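Local coordinates for arginine kinase (Anthopleura japonica, PDB 4RF6), which catalyses the reversible transfer of phosphate from ATP to L-arginine, giving phospho-L-arginine and ADP, at residues 8-13 and 63-68. Sequence-based numbering, arbitrary orientation.
Sequences ETAAKF and SGVVNL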
# COMPACT_ATOMS: atom_id res chain seq x y z
N GLU A 8 -25.54 -31.63 -15.09
CA GLU A 8 -26.20 -32.85 -15.56
C GLU A 8 -27.66 -32.63 -15.95
O GLU A 8 -28.14 -33.22 -16.92
CB GLU A 8 -26.11 -33.95 -14.49
CG GLU A 8 -24.69 -34.32 -14.04
CD GLU A 8 -24.16 -33.40 -12.95
OE1 GLU A 8 -23.01 -33.62 -12.49
OE2 GLU A 8 -24.88 -32.47 -12.54
N THR A 9 -28.35 -31.77 -15.21
CA THR A 9 -29.76 -31.46 -15.47
C THR A 9 -29.93 -30.55 -16.68
O THR A 9 -30.85 -30.73 -17.49
CB THR A 9 -30.43 -30.80 -14.24
OG1 THR A 9 -30.40 -31.71 -13.13
CG2 THR A 9 -31.88 -30.44 -14.53
N ALA A 10 -29.04 -29.57 -16.81
CA ALA A 10 -29.08 -28.67 -17.96
C ALA A 10 -28.83 -29.42 -19.26
O ALA A 10 -29.49 -29.17 -20.27
CB ALA A 10 -28.06 -27.55 -17.78
N ALA A 11 -27.86 -30.34 -19.24
CA ALA A 11 -27.51 -31.13 -20.42
C ALA A 11 -28.70 -31.89 -21.03
O ALA A 11 -28.79 -32.02 -22.25
CB ALA A 11 -26.38 -32.08 -20.10
N LYS A 12 -29.59 -32.40 -20.18
CA LYS A 12 -30.77 -33.12 -20.65
C LYS A 12 -31.64 -32.25 -21.54
O LYS A 12 -32.16 -32.70 -22.56
CB LYS A 12 -31.61 -33.62 -19.47
CG LYS A 12 -30.98 -34.74 -18.66
CD LYS A 12 -32.03 -35.37 -17.75
CE LYS A 12 -31.41 -35.95 -16.49
NZ LYS A 12 -32.35 -36.87 -15.78
N PHE A 13 -31.81 -31.00 -21.14
CA PHE A 13 -32.63 -30.06 -21.90
C PHE A 13 -31.86 -29.55 -23.12
O PHE A 13 -32.43 -29.41 -24.21
CB PHE A 13 -33.09 -28.90 -21.01
CG PHE A 13 -34.05 -29.32 -19.93
CD1 PHE A 13 -33.60 -29.58 -18.64
CD2 PHE A 13 -35.40 -29.45 -20.20
CE1 PHE A 13 -34.48 -29.97 -17.64
CE2 PHE A 13 -36.29 -29.83 -19.21
CZ PHE A 13 -35.83 -30.09 -17.93
N SER A 63 -24.91 -21.23 -18.99
CA SER A 63 -24.39 -20.96 -17.65
C SER A 63 -25.52 -20.58 -16.69
O SER A 63 -25.50 -20.97 -15.51
CB SER A 63 -23.34 -19.86 -17.69
OG SER A 63 -22.76 -19.69 -16.41
N GLY A 64 -26.50 -19.84 -17.19
CA GLY A 64 -27.62 -19.41 -16.38
C GLY A 64 -28.59 -20.51 -16.00
O GLY A 64 -29.38 -20.35 -15.06
N VAL A 65 -28.55 -21.62 -16.72
CA VAL A 65 -29.38 -22.78 -16.39
C VAL A 65 -28.61 -23.72 -15.47
O VAL A 65 -29.17 -24.26 -14.51
CB VAL A 65 -29.82 -23.54 -17.65
CG1 VAL A 65 -30.85 -24.60 -17.28
CG2 VAL A 65 -30.39 -22.59 -18.69
N VAL A 66 -27.33 -23.92 -15.77
CA VAL A 66 -26.45 -24.72 -14.92
C VAL A 66 -26.35 -24.09 -13.54
O VAL A 66 -26.47 -24.77 -12.52
CB VAL A 66 -25.04 -24.86 -15.53
CG1 VAL A 66 -24.06 -25.46 -14.52
CG2 VAL A 66 -25.07 -25.69 -16.80
N ASN A 67 -26.14 -22.78 -13.53
CA ASN A 67 -26.06 -22.01 -12.29
C ASN A 67 -27.31 -21.17 -12.10
O ASN A 67 -27.35 -20.00 -12.48
CB ASN A 67 -24.82 -21.12 -12.30
CG ASN A 67 -23.55 -21.87 -12.67
OD1 ASN A 67 -23.01 -22.62 -11.86
ND2 ASN A 67 -23.08 -21.68 -13.90
N LEU A 68 -28.34 -21.78 -11.50
CA LEU A 68 -29.64 -21.14 -11.35
C LEU A 68 -29.60 -19.88 -10.48
O LEU A 68 -30.51 -19.04 -10.55
CB LEU A 68 -30.65 -22.14 -10.77
CG LEU A 68 -31.04 -23.29 -11.70
CD1 LEU A 68 -31.82 -24.36 -10.94
CD2 LEU A 68 -31.85 -22.78 -12.89
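The methyl of Ala10 sits between Val65 and Val66 where helix 7-14 packs on the last turn of helix 57-66, in the α-helical N-terminal domain of the first phosphagen kinase repeat. The contact is small, burying 108 Å² in all, and wholly apolar; no hydrogen bond crosses it. The bond from Ala10 CA to CB points toward helix 57-66, and Ala10 CB meets Val66 CG2 at 3.7 Å. Its second partner, Val65 CG1, lies 4.1 Å from the same Ala10 CB, so the two branched side chains supply one methyl each, from different directions. They do so with different branches. Val65 has its CA–CB bond aimed at helix 7-14 and extends CG1, which is anti to the backbone N (chi1 -171°). In Val66 that bond does not aim at Ala10, and contact is made by CG2, the branch anti to the carbonyl carbon. With just a methyl on Ala10, the backbones come close: Ala10 CA is 5.6 Å from Val66 CA. All three touching residues are buried. Val66 also lies on Ala204 of helix 200-205, while its backbone hydrogen-bonds with that of Asp6, whose OD1 accepts from Thr9 N; Trp58 touches both Val65 and Phe13. The side chain of Val65 is about 8 Å from that of Gly73, which by analogy with relatives probably helps bind the substrate. Asn67 leaves helical geometry, yet its amide folds back on the final turn. Two donors, Asn67 N at 2.8 Å and Asn67 ND2 at 3.0 Å, reach Ser63 O from opposite faces of the carbonyl plane. The ND2 bond is bent, with an N-H...O angle of 137°, and Asn67 ND2 makes a further, weak bond of 3.2 Å to Ser63 OG.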